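Local coordinates for protein CRISPR-associated endonuclease Cas1 (Thermotoga maritima, PDB 4XTK) that probably acts as a metal-dependent double-stranded DNA endonuclease in CRISPR adaptive immunity, working as a homodimer that joins with Cas2, at residues G49-N54 against I68-R73; E143-S146 against E150-G153; N190-F195 against S276-N281; L207-H212 against R226-N231. One frame throughout, in Å; residues are numbered along the deposited sequence.

Contact 1. Residues G49-N54 against I68-R73; sequences GEVDLN and IHFFNR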
loop_
_atom_site.group_PDB
_atom_site.type_symbol
_atom_site.label_atom_id
_atom_site.label_comp_id
_atom_site.label_asym_id
_atom_site.label_seq_id
_atom_site.Cartn_x
_atom_site.Cartn_y
_atom_site.Cartn_z
ATOM N N GLY E 49 -9.047 3.783 16.760
ATOM C CA GLY E 49 -10.324 4.113 17.358
ATOM C C GLY E 49 -11.308 4.535 16.293
ATOM O O GLY E 49 -10.974 4.558 15.112
ATOM N N GLU E 50 -12.525 4.870 16.703
ATOM C CA GLU E 50 -13.471 5.463 15.776
ATOM C C GLU E 50 -13.290 6.976 15.831
ATOM O O GLU E 50 -13.570 7.605 16.846
ATOM C CB GLU E 50 -14.908 5.059 16.121
ATOM C CG GLU E 50 -15.191 3.569 15.966
ATOM C CD GLU E 50 -15.118 3.097 14.517
ATOM O OE1 GLU E 50 -15.281 3.934 13.602
ATOM O OE2 GLU E 50 -14.900 1.887 14.293
ATOM N N VAL E 51 -12.811 7.559 14.737
ATOM C CA VAL E 51 -12.504 8.983 14.731
ATOM C C VAL E 51 -13.292 9.764 13.689
ATOM O O VAL E 51 -13.630 9.247 12.626
ATOM C CB VAL E 51 -10.998 9.241 14.487
ATOM C CG1 VAL E 51 -10.168 8.671 15.624
ATOM C CG2 VAL E 51 -10.561 8.667 13.149
ATOM N N ASP E 52 -13.593 11.016 14.020
ATOM C CA ASP E 52 -14.114 11.972 13.050
ATOM C C ASP E 52 -13.000 12.932 12.655
ATOM O O ASP E 52 -12.167 13.299 13.482
ATOM C CB ASP E 52 -15.307 12.754 13.613
ATOM C CG ASP E 52 -16.465 11.860 13.997
ATOM O OD1 ASP E 52 -16.441 10.666 13.631
ATOM O OD2 ASP E 52 -17.404 12.354 14.657
ATOM N N LEU E 53 -12.984 13.328 11.390
ATOM C CA LEU E 53 -12.049 14.342 10.921
ATOM C C LEU E 53 -12.620 15.042 9.695
ATOM O O LEU E 53 -13.563 14.554 9.075
ATOM C CB LEU E 53 -10.675 13.727 10.617
ATOM C CG LEU E 53 -10.521 12.524 9.675
ATOM C CD1 LEU E 53 -10.377 12.964 8.229
ATOM C CD2 LEU E 53 -9.321 11.679 10.081
ATOM N N ASN E 54 -12.067 16.203 9.366
ATOM C CA ASN E 54 -12.449 16.893 8.144
ATOM C C ASN E 54 -11.255 17.120 7.225
ATOM O O ASN E 54 -10.134 16.712 7.535
ATOM C CB ASN E 54 -13.138 18.222 8.461
ATOM C CG ASN E 54 -12.350 19.085 9.425
ATOM O OD1 ASN E 54 -11.142 18.926 9.589
ATOM N ND2 ASN E 54 -13.043 20.010 10.075
ATOM N N ILE E 68 -1.443 9.332 7.777
ATOM C CA ILE E 68 -2.216 8.745 8.857
ATOM C C ILE E 68 -2.782 7.411 8.385
ATOM O O ILE E 68 -3.453 7.331 7.349
ATOM C CB ILE E 68 -3.332 9.710 9.342
ATOM C CG1 ILE E 68 -4.215 9.054 10.398
ATOM C CG2 ILE E 68 -4.185 10.216 8.187
ATOM C CD1 ILE E 68 -5.142 10.045 11.056
ATOM N N HIS E 69 -2.458 6.358 9.134
ATOM C CA HIS E 69 -2.899 5.000 8.818
ATOM C C HIS E 69 -4.151 4.633 9.610
ATOM O O HIS E 69 -4.263 4.952 10.794
ATOM C CB HIS E 69 -1.795 3.984 9.116
ATOM C CG HIS E 69 -0.473 4.319 8.500
ATOM N ND1 HIS E 69 -0.236 4.212 7.146
ATOM C CD2 HIS E 69 0.689 4.733 9.055
ATOM C CE1 HIS E 69 1.013 4.563 6.892
ATOM N NE2 HIS E 69 1.597 4.881 8.033
ATOM N N PHE E 70 -5.082 3.945 8.958
ATOM C CA PHE E 70 -6.339 3.579 9.598
ATOM C C PHE E 70 -6.470 2.065 9.781
ATOM O O PHE E 70 -6.164 1.287 8.875
ATOM C CB PHE E 70 -7.521 4.124 8.785
ATOM C CG PHE E 70 -7.588 5.625 8.747
ATOM C CD1 PHE E 70 -8.234 6.325 9.752
ATOM C CD2 PHE E 70 -6.998 6.336 7.715
ATOM C CE1 PHE E 70 -8.296 7.705 9.722
ATOM C CE2 PHE E 70 -7.056 7.717 7.681
ATOM C CZ PHE E 70 -7.703 8.401 8.683
ATOM N N PHE E 71 -6.927 1.660 10.964
ATOM C CA PHE E 71 -7.154 0.250 11.280
ATOM C C PHE E 71 -8.550 0.050 11.877
ATOM O O PHE E 71 -9.081 0.937 12.542
ATOM C CB PHE E 71 -6.087 -0.265 12.250
ATOM C CG PHE E 71 -4.682 -0.114 11.742
ATOM C CD1 PHE E 71 -3.999 1.082 11.899
ATOM C CD2 PHE E 71 -4.042 -1.169 11.113
ATOM C CE1 PHE E 71 -2.709 1.225 11.428
ATOM C CE2 PHE E 71 -2.752 -1.034 10.642
ATOM C CZ PHE E 71 -2.084 0.164 10.802
ATOM N N ASN E 72 -9.144 -1.111 11.637
ATOM C CA ASN E 72 -10.489 -1.372 12.125
ATOM C C ASN E 72 -10.497 -1.932 13.550
ATOM O O ASN E 72 -9.471 -1.924 14.236
ATOM C CB ASN E 72 -11.236 -2.319 11.174
ATOM C CG ASN E 72 -10.650 -3.731 11.137
ATOM O OD1 ASN E 72 -9.901 -4.148 12.024
ATOM N ND2 ASN E 72 -11.017 -4.483 10.104
ATOM N N ARG E 73 -11.669 -2.403 13.977
ATOM C CA ARG E 73 -11.872 -2.967 15.308
ATOM C C ARG E 73 -10.803 -3.997 15.672
ATOM O O ARG E 73 -10.060 -3.808 16.635
ATOM C CB ARG E 73 -13.266 -3.600 15.410
#

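Contact 2. Residues E143-S146 against E150-G153; sequences EEAS and ELMG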
loop_
_atom_site.group_PDB
_atom_site.type_symbol
_atom_site.label_atom_id
_atom_site.label_comp_id
_atom_site.label_asym_id
_atom_site.label_seq_id
_atom_site.Cartn_x
_atom_site.Cartn_y
_atom_site.Cartn_z
ATOM N N GLU E 143 21.031 -27.083 9.021
ATOM C CA GLU E 143 22.330 -26.424 9.039
ATOM C C GLU E 143 23.174 -26.759 7.802
ATOM O O GLU E 143 23.910 -25.905 7.307
ATOM C CB GLU E 143 23.093 -26.796 10.314
ATOM C CG GLU E 143 22.384 -26.385 11.594
ATOM C CD GLU E 143 23.187 -26.706 12.841
ATOM O OE1 GLU E 143 23.577 -27.882 13.015
ATOM O OE2 GLU E 143 23.425 -25.783 13.648
ATOM N N GLU E 144 23.071 -27.996 7.313
ATOM C CA GLU E 144 23.851 -28.436 6.154
ATOM C C GLU E 144 23.206 -28.114 4.811
ATOM O O GLU E 144 23.869 -28.165 3.774
ATOM C CB GLU E 144 24.111 -29.943 6.212
ATOM C CG GLU E 144 24.485 -30.470 7.581
ATOM C CD GLU E 144 24.391 -31.982 7.662
ATOM O OE1 GLU E 144 25.428 -32.633 7.886
ATOM O OE2 GLU E 144 23.279 -32.523 7.479
ATOM N N ALA E 145 21.921 -27.788 4.810
ATOM C CA ALA E 145 21.311 -27.303 3.580
ATOM C C ALA E 145 21.964 -26.005 3.086
ATOM O O ALA E 145 22.113 -25.035 3.853
ATOM C CB ALA E 145 19.803 -27.099 3.780
ATOM N N SER E 146 22.402 -26.028 1.825
ATOM C CA SER E 146 22.853 -24.840 1.090
ATOM C C SER E 146 21.805 -24.240 0.106
ATOM O O SER E 146 22.122 -23.268 -0.591
ATOM C CB SER E 146 24.180 -25.149 0.361
ATOM O OG SER E 146 24.131 -26.380 -0.355
ATOM N N GLU E 150 15.363 -26.682 -0.304
ATOM C CA GLU E 150 15.672 -27.810 0.556
ATOM C C GLU E 150 15.251 -27.487 1.988
ATOM O O GLU E 150 14.734 -28.339 2.708
ATOM C CB GLU E 150 17.169 -28.130 0.478
ATOM C CG GLU E 150 17.620 -29.338 1.275
ATOM C CD GLU E 150 19.106 -29.623 1.105
ATOM O OE1 GLU E 150 19.782 -28.859 0.379
ATOM O OE2 GLU E 150 19.596 -30.607 1.701
ATOM N N LEU E 151 15.450 -26.231 2.375
ATOM C CA LEU E 151 15.222 -25.780 3.740
ATOM C C LEU E 151 13.737 -25.784 4.128
ATOM O O LEU E 151 13.386 -26.156 5.243
ATOM C CB LEU E 151 15.810 -24.378 3.920
ATOM C CG LEU E 151 16.183 -23.926 5.330
ATOM C CD1 LEU E 151 17.079 -24.951 6.013
ATOM C CD2 LEU E 151 16.853 -22.559 5.280
ATOM N N MET E 152 12.871 -25.363 3.213
ATOM C CA MET E 152 11.431 -25.420 3.450
ATOM C C MET E 152 10.958 -26.869 3.579
ATOM O O MET E 152 10.074 -27.175 4.373
ATOM C CB MET E 152 10.662 -24.716 2.327
ATOM C CG MET E 152 9.149 -24.901 2.399
ATOM S SD MET E 152 8.384 -24.192 3.883
ATOM C CE MET E 152 8.494 -22.489 3.444
ATOM N N GLY E 153 11.555 -27.759 2.794
ATOM C CA GLY E 153 11.213 -29.166 2.856
ATOM C C GLY E 153 11.567 -29.774 4.197
ATOM O O GLY E 153 10.773 -30.509 4.785
#

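Contact 3. Residues N190-F195 against S276-N281; sequences NTLISF and SLFVKN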
loop_
_atom_site.group_PDB
_atom_site.type_symbol
_atom_site.label_atom_id
_atom_site.label_comp_id
_atom_site.label_asym_id
_atom_site.label_seq_id
_atom_site.Cartn_x
_atom_site.Cartn_y
_atom_site.Cartn_z
ATOM N N ASN E 190 -6.964 -32.045 12.437
ATOM C CA ASN E 190 -6.459 -31.240 11.334
ATOM C C ASN E 190 -7.410 -30.102 10.955
ATOM O O ASN E 190 -6.977 -29.073 10.431
ATOM C CB ASN E 190 -6.163 -32.112 10.114
ATOM C CG ASN E 190 -4.897 -32.929 10.286
ATOM O OD1 ASN E 190 -3.800 -32.380 10.342
ATOM N ND2 ASN E 190 -5.041 -34.247 10.352
ATOM N N THR E 191 -8.697 -30.276 11.226
ATOM C CA THR E 191 -9.654 -29.194 11.031
ATOM C C THR E 191 -9.347 -28.047 11.988
ATOM O O THR E 191 -9.458 -26.874 11.629
ATOM C CB THR E 191 -11.098 -29.667 11.251
ATOM O OG1 THR E 191 -11.417 -30.677 10.289
ATOM C CG2 THR E 191 -12.072 -28.503 11.107
ATOM N N LEU E 192 -8.955 -28.400 13.208
ATOM C CA LEU E 192 -8.600 -27.414 14.216
ATOM C C LEU E 192 -7.265 -26.738 13.912
ATOM O O LEU E 192 -7.172 -25.508 13.915
ATOM C CB LEU E 192 -8.557 -28.062 15.600
ATOM C CG LEU E 192 -9.923 -28.425 16.178
ATOM C CD1 LEU E 192 -9.747 -29.259 17.426
ATOM C CD2 LEU E 192 -10.737 -27.172 16.479
ATOM N N ILE E 193 -6.239 -27.547 13.650
ATOM C CA ILE E 193 -4.914 -27.023 13.343
ATOM C C ILE E 193 -4.977 -26.080 12.138
ATOM O O ILE E 193 -4.414 -24.987 12.169
ATOM C CB ILE E 193 -3.901 -28.152 13.065
ATOM C CG1 ILE E 193 -3.810 -29.096 14.266
ATOM C CG2 ILE E 193 -2.530 -27.574 12.728
ATOM C CD1 ILE E 193 -3.351 -28.424 15.533
ATOM N N SER E 194 -5.681 -26.500 11.090
ATOM C CA SER E 194 -5.849 -25.662 9.908
ATOM C C SER E 194 -6.530 -24.355 10.262
ATOM O O SER E 194 -6.104 -23.285 9.819
ATOM C CB SER E 194 -6.651 -26.385 8.832
ATOM O OG SER E 194 -5.890 -27.437 8.266
ATOM N N PHE E 195 -7.581 -24.442 11.072
ATOM C CA PHE E 195 -8.321 -23.253 11.465
ATOM C C PHE E 195 -7.451 -22.315 12.301
ATOM O O PHE E 195 -7.395 -21.114 12.034
ATOM C CB PHE E 195 -9.583 -23.632 12.233
ATOM C CG PHE E 195 -10.433 -22.457 12.594
ATOM C CD1 PHE E 195 -11.182 -21.805 11.627
ATOM C CD2 PHE E 195 -10.471 -21.987 13.900
ATOM C CE1 PHE E 195 -11.967 -20.703 11.956
ATOM C CE2 PHE E 195 -11.254 -20.892 14.238
ATOM C CZ PHE E 195 -12.002 -20.248 13.264
ATOM N N SER E 276 -16.564 -19.942 17.141
ATOM C CA SER E 276 -16.587 -18.844 18.102
ATOM C C SER E 276 -15.775 -19.200 19.342
ATOM O O SER E 276 -14.940 -18.408 19.787
ATOM C CB SER E 276 -18.022 -18.481 18.495
ATOM O OG SER E 276 -18.678 -19.576 19.099
ATOM N N LEU E 277 -16.005 -20.393 19.884
ATOM C CA LEU E 277 -15.249 -20.845 21.046
ATOM C C LEU E 277 -13.748 -20.830 20.759
ATOM O O LEU E 277 -12.951 -20.405 21.597
ATOM C CB LEU E 277 -15.689 -22.244 21.472
ATOM C CG LEU E 277 -15.070 -22.750 22.780
ATOM C CD1 LEU E 277 -16.137 -23.369 23.670
ATOM C CD2 LEU E 277 -13.950 -23.746 22.519
ATOM N N PHE E 278 -13.365 -21.283 19.571
ATOM C CA PHE E 278 -11.959 -21.318 19.217
ATOM C C PHE E 278 -11.389 -19.903 19.085
ATOM O O PHE E 278 -10.289 -19.616 19.564
ATOM C CB PHE E 278 -11.744 -22.103 17.918
ATOM C CG PHE E 278 -10.311 -22.459 17.668
ATOM C CD1 PHE E 278 -9.435 -21.529 17.149
ATOM C CD2 PHE E 278 -9.833 -23.714 17.990
ATOM C CE1 PHE E 278 -8.119 -21.846 16.939
ATOM C CE2 PHE E 278 -8.513 -24.039 17.781
ATOM C CZ PHE E 278 -7.655 -23.105 17.255
ATOM N N VAL E 279 -12.144 -19.027 18.433
ATOM C CA VAL E 279 -11.687 -17.671 18.163
ATOM C C VAL E 279 -11.505 -16.873 19.458
ATOM O O VAL E 279 -10.491 -16.197 19.640
ATOM C CB VAL E 279 -12.665 -16.944 17.211
ATOM C CG1 VAL E 279 -12.426 -15.444 17.221
ATOM C CG2 VAL E 279 -12.530 -17.500 15.800
ATOM N N LYS E 280 -12.478 -16.971 20.361
ATOM C CA LYS E 280 -12.380 -16.313 21.662
ATOM C C LYS E 280 -11.163 -16.787 22.450
ATOM O O LYS E 280 -10.413 -15.975 22.989
ATOM C CB LYS E 280 -13.650 -16.543 22.491
ATOM C CG LYS E 280 -14.877 -15.799 21.986
ATOM C CD LYS E 280 -16.089 -16.094 22.853
ATOM C CE LYS E 280 -17.135 -14.989 22.780
ATOM N NZ LYS E 280 -17.929 -15.056 21.521
ATOM N N ASN E 281 -10.978 -18.101 22.521
ATOM C CA ASN E 281 -9.824 -18.673 23.204
ATOM C C ASN E 281 -8.525 -18.263 22.538
ATOM O O ASN E 281 -7.527 -18.002 23.214
ATOM C CB ASN E 281 -9.918 -20.198 23.246
ATOM C CG ASN E 281 -10.899 -20.688 24.276
ATOM O OD1 ASN E 281 -10.549 -20.876 25.438
ATOM N ND2 ASN E 281 -12.140 -20.896 23.858
#

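Contact 4. Residues L207-H212 against R226-N231; sequences LIYQTH and RRFSLN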
loop_
_atom_site.group_PDB
_atom_site.type_symbol
_atom_site.label_atom_id
_atom_site.label_comp_id
_atom_site.label_asym_id
_atom_site.label_seq_id
_atom_site.Cartn_x
_atom_site.Cartn_y
_atom_site.Cartn_z
ATOM N N LEU E 207 -0.301 -7.456 11.768
ATOM C CA LEU E 207 0.795 -6.851 12.515
ATOM C C LEU E 207 1.902 -6.351 11.583
ATOM O O LEU E 207 2.550 -5.343 11.868
ATOM C CB LEU E 207 1.357 -7.837 13.544
ATOM C CG LEU E 207 0.434 -8.091 14.745
ATOM C CD1 LEU E 207 1.075 -9.037 15.745
ATOM C CD2 LEU E 207 0.005 -6.784 15.432
ATOM N N ILE E 208 2.111 -7.053 10.470
ATOM C CA ILE E 208 3.087 -6.622 9.480
ATOM C C ILE E 208 2.651 -5.284 8.871
ATOM O O ILE E 208 3.467 -4.386 8.663
ATOM C CB ILE E 208 3.282 -7.679 8.369
ATOM C CG1 ILE E 208 3.974 -8.932 8.927
ATOM C CG2 ILE E 208 4.117 -7.111 7.223
ATOM C CD1 ILE E 208 4.084 -10.085 7.914
ATOM N N TYR E 209 1.355 -5.144 8.614
ATOM C CA TYR E 209 0.808 -3.895 8.096
ATOM C C TYR E 209 1.014 -2.738 9.070
ATOM O O TYR E 209 0.870 -1.576 8.699
ATOM C CB TYR E 209 -0.684 -4.039 7.791
ATOM C CG TYR E 209 -1.013 -4.671 6.452
ATOM C CD1 TYR E 209 -0.364 -4.274 5.292
ATOM C CD2 TYR E 209 -1.999 -5.657 6.351
ATOM C CE1 TYR E 209 -0.673 -4.840 4.076
ATOM C CE2 TYR E 209 -2.318 -6.232 5.136
ATOM C CZ TYR E 209 -1.654 -5.821 4.001
ATOM O OH TYR E 209 -1.971 -6.394 2.790
ATOM N N GLN E 210 1.335 -3.053 10.319
ATOM C CA GLN E 210 1.616 -2.017 11.305
ATOM C C GLN E 210 3.110 -1.734 11.359
ATOM O O GLN E 210 3.569 -0.988 12.217
ATOM C CB GLN E 210 1.095 -2.413 12.689
ATOM C CG GLN E 210 -0.393 -2.749 12.708
ATOM C CD GLN E 210 -0.900 -3.149 14.081
ATOM O OE1 GLN E 210 -0.169 -3.093 15.071
ATOM N NE2 GLN E 210 -2.150 -3.587 14.139
ATOM N N THR E 211 3.865 -2.352 10.454
ATOM C CA THR E 211 5.314 -2.133 10.357
ATOM C C THR E 211 5.733 -1.504 9.031
ATOM O O THR E 211 4.898 -1.080 8.229
ATOM C CB THR E 211 6.127 -3.438 10.506
ATOM O OG1 THR E 211 5.968 -4.240 9.328
ATOM C CG2 THR E 211 5.700 -4.210 11.746
ATOM N N HIS E 212 7.043 -1.427 8.830
ATOM C CA HIS E 212 7.620 -0.910 7.596
ATOM C C HIS E 212 7.902 -2.039 6.608
ATOM O O HIS E 212 8.469 -1.807 5.536
ATOM C CB HIS E 212 8.910 -0.141 7.885
ATOM C CG HIS E 212 8.709 1.092 8.705
ATOM N ND1 HIS E 212 9.610 1.497 9.666
ATOM C CD2 HIS E 212 7.719 2.014 8.706
ATOM C CE1 HIS E 212 9.179 2.612 10.232
ATOM N NE2 HIS E 212 8.034 2.948 9.666
ATOM N N ARG E 226 1.446 -16.279 -4.943
ATOM C CA ARG E 226 0.703 -16.265 -3.695
ATOM C C ARG E 226 0.568 -14.830 -3.171
ATOM O O ARG E 226 1.465 -14.006 -3.370
ATOM C CB ARG E 226 1.414 -17.173 -2.691
ATOM C CG ARG E 226 1.044 -17.009 -1.259
ATOM C CD ARG E 226 2.191 -17.474 -0.383
ATOM N NE ARG E 226 2.623 -18.835 -0.666
ATOM C CZ ARG E 226 3.890 -19.229 -0.655
ATOM N NH1 ARG E 226 4.855 -18.362 -0.385
ATOM N NH2 ARG E 226 4.193 -20.491 -0.912
ATOM N N ARG E 227 -0.553 -14.524 -2.523
ATOM C CA ARG E 227 -0.807 -13.155 -2.078
ATOM C C ARG E 227 0.173 -12.673 -1.007
ATOM O O ARG E 227 0.722 -11.574 -1.122
ATOM C CB ARG E 227 -2.244 -13.009 -1.565
ATOM C CG ARG E 227 -3.308 -13.322 -2.614
ATOM C CD ARG E 227 -4.717 -12.982 -2.131
ATOM N NE ARG E 227 -4.875 -13.192 -0.692
ATOM C CZ ARG E 227 -5.030 -14.380 -0.109
ATOM N NH1 ARG E 227 -5.037 -15.491 -0.836
ATOM N NH2 ARG E 227 -5.167 -14.456 1.208
ATOM N N PHE E 228 0.392 -13.484 0.027
ATOM C CA PHE E 228 1.272 -13.086 1.129
ATOM C C PHE E 228 2.168 -14.241 1.551
ATOM O O PHE E 228 1.715 -15.374 1.650
ATOM C CB PHE E 228 0.457 -12.585 2.334
ATOM C CG PHE E 228 -0.546 -11.512 1.990
ATOM C CD1 PHE E 228 -0.127 -10.218 1.692
ATOM C CD2 PHE E 228 -1.907 -11.793 1.966
ATOM C CE1 PHE E 228 -1.046 -9.220 1.372
ATOM C CE2 PHE E 228 -2.828 -10.801 1.646
ATOM C CZ PHE E 228 -2.392 -9.511 1.348
ATOM N N SER E 229 3.433 -13.930 1.819
ATOM C CA SER E 229 4.483 -14.914 2.092
ATOM C C SER E 229 5.111 -14.686 3.463
ATOM O O SER E 229 5.236 -15.614 4.268
ATOM C CB SER E 229 5.567 -14.884 1.006
ATOM O OG SER E 229 5.094 -15.451 -0.202
ATOM N N LEU E 230 5.604 -13.467 3.668
ATOM C CA LEU E 230 6.257 -13.083 4.914
ATOM C C LEU E 230 5.464 -13.472 6.174
ATOM O O LEU E 230 6.057 -13.879 7.177
ATOM C CB LEU E 230 6.530 -11.577 4.913
ATOM C CG LEU E 230 7.356 -11.111 6.110
ATOM C CD1 LEU E 230 8.674 -11.860 6.155
ATOM C CD2 LEU E 230 7.571 -9.596 6.103
ATOM N N ASN E 231 4.140 -13.351 6.135
ATOM C CA ASN E 231 3.330 -13.732 7.295
ATOM C C ASN E 231 3.420 -15.232 7.557
ATOM O O ASN E 231 3.451 -15.669 8.710
ATOM C CB ASN E 231 1.871 -13.319 7.111
ATOM C CG ASN E 231 1.233 -13.995 5.932
ATOM O OD1 ASN E 231 1.880 -14.197 4.904
ATOM N ND2 ASN E 231 -0.038 -14.357 6.065
#

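Contact 1. Residues G49-N54 against I68-R73
Leu53 and Phe70 carry this contact, their side chains coming from opposite directions, so that a leucine methyl meets the edge of the ring. The CD2 methyl of Leu53 sits in the ring plane of Phe70, at the edge, 3.9 Å from CZ and 4.1 Å from CE1 of that ring. Val51 adds a second methyl along the same edge, its CG2 lying 4.2 Å from Phe70 CE1. The ring is thus approached at its rim by both residues, and neither methyl lies over a face. Phe70 has CG anti to its carbonyl carbon (chi1 -65°), which carries the ring across to the other strand.

No hydrogen bond joins the segments, and Val51 CA is still 9.7 Å from Phe70 CA, too far for paired strands. Strand 51-54 belongs to one mixed sheet, where it pairs in parallel with strand 17-21; strand 68-71 lies inside another, between strands 42-47 and 77-83. Leu19 touches Val51, Leu53 and Ile68, while Leu58 packs against Leu53. Residues 52-54 also pair antiparallel with a strand of the second subunit, Leu53 meets Leu53 of that subunit, and Phe70 meets its Leu58.

The contact therefore bridges two sheets of the N-terminal beta domain beside the dimer interface. Its chemistry is purely apolar: all three touching residues are buried, and dispersion and exclusion of water hold the pair together, with little directional constraint beyond the edge-on placing of the methyls.

Contact 2. Residues E143-S146 against E150-G153
Ala145 meets both Glu150 and Leu151, chiefly through its methyl. The apolar part is small: Ala145 CB lies 4.1 Å from Leu151 CD1. Leu151 has CG anti to its backbone N (chi1 -157°), and CD1 is the branch that reaches across. The same leucine also rests on Met107, Ala110 and Val114 of helix 103-127, so the methyl of Ala145 borders a larger apolar layer, and both residues are buried.

A second kind of contact sets a methyl against a carboxylate. Glu150 is fully extended, with CG anti to the backbone N (chi1 -177°) and chi2 close to 180°, and this lays its carboxyl group beside Ala145. The separation from Ala145 CB is 3.7 Å at Glu150 CD and 3.8 Å at OE1. This is van der Waals contact, and Glu150 is exposed to solvent.

Polar pairing between the segments is lacking. Glu150 OE1 comes within 4.1 Å of Ser146 N, too far for a hydrogen bond. Fixing of the turn comes from outside, where Arg111 donates through NH2 to Ala145 O and, more weakly, through NH1 to Glu143 O.

Ala145 is the first residue to leave helical geometry after helix 136-144, and helix 148-166 starts three residues later. Ala145 CA lies 6.3 Å from Leu151 CA, the shortest CA-CA spacing across the segments. The arrangement is a short interhelical connection in the helical part of Cas1, folded against helix 103-127, at the beginning of the helix that bears Glu155, a probable manganese ligand.

Contact 3. Residues N190-F195 against S276-N281
Phe195 and Phe278 form an offset edge-to-face pair at a helix-helix packing site in the helical domain of Cas1. Helices 190-195 and 276-281 cross at -46°, with their axes 11.8 Å apart at closest approach, a spacing that bulky side chains fill. The two ring planes stand at 79° with centroids 5.3 Å apart; the edge of Phe195, through CD2 and CE2, is turned toward the face of Phe278, and Phe195 CD2 is 3.4 Å from Phe278 CD1. With CG anti to the backbone N (chi1 -176°), the Phe195 ring is sent toward the other helix, and the two side chains slide past one another in opposite directions.

Two aliphatic residues complete the packing. Leu192 puts CD2 3.9 Å from Phe278 CD2, approaching that ring obliquely. Val279 crosses Phe195 at about a right angle, its CG2 near the ring plane and 3.8 Å from Phe195 CZ. Leu246 of helix 230-252 and Leu199, one turn beyond Phe195, also touch Phe278, which is buried, whereas Phe195 remains partly exposed.

Away from the interface, Ser194 is tied to its own helix and to Arg180: besides bonding to NH2 of that arginine, its OG donates to Asn190 O at 2.9 Å, reaching the carbonyl from the face opposite to Ser194 N.

Contact 4. Residues L207-H212 against R226-N231
Here the last part of helix 188-208 and the type I turn Ile208-Thr211 pack on the loop and first turn of helix 230-252, the helix carrying the probable manganese ligand Glu236. Ile208 leads the apolar half. Its CD1 lies 3.9 Å from Leu230 CG and 3.7 Å from Asn231 N, so that one methyl covers the start of the second helix; CG1 anti to the carbonyl carbon (chi1 -69°) and an extended chi2 carry it there.

In the other half, Tyr209 and Phe228 cross at about a right angle. Tyr209 OH comes 3.3 Å from Phe228 CE1, an oblique approach without a hydrogen bond.

The turn is secured at Ile208 O, which accepts from Thr211 N at 2.7 Å and from Thr211 OG1 at 2.6 Å, the hydroxyl lying in the carbonyl plane on a lone pair. Within the 226-231 segment, Arg226 NH1 donates to Ser229 OG (2.9 Å, N-H...O 151°).

Asn231 ND2 bonds back to Tyr201 O of helix 188-208. Helix 301-316 covers the contact through Leu309 on Ile208 and Leu312 on Leu230, and Arg84 and Asn88 of the second subunit pack on Tyr209 and Phe228, respectively.

Overall arrangement
Contacts 1 and 4 meet directly, with Phe71 CE2 3.6 Å from Gln210 CG, so the beta domain abuts the turn at the end of helix 188-208 there; both also touch the second subunit. Contact 3 uses the N-terminal part of the same helix, its centre about 22 Å from that of contact 4, which is nested within the chain loop that contact 3 closes. Contact 2 sits on the far side of the chain's centre from contact 1, about 44 Å between centres. Contacts 2 and 4 approach the probable manganese site most nearly: the Leu151 side chain is about 6 Å from that of Glu155, and the Asn231 side chain about 8 Å from that of His221 and 10 Å from that of Glu236.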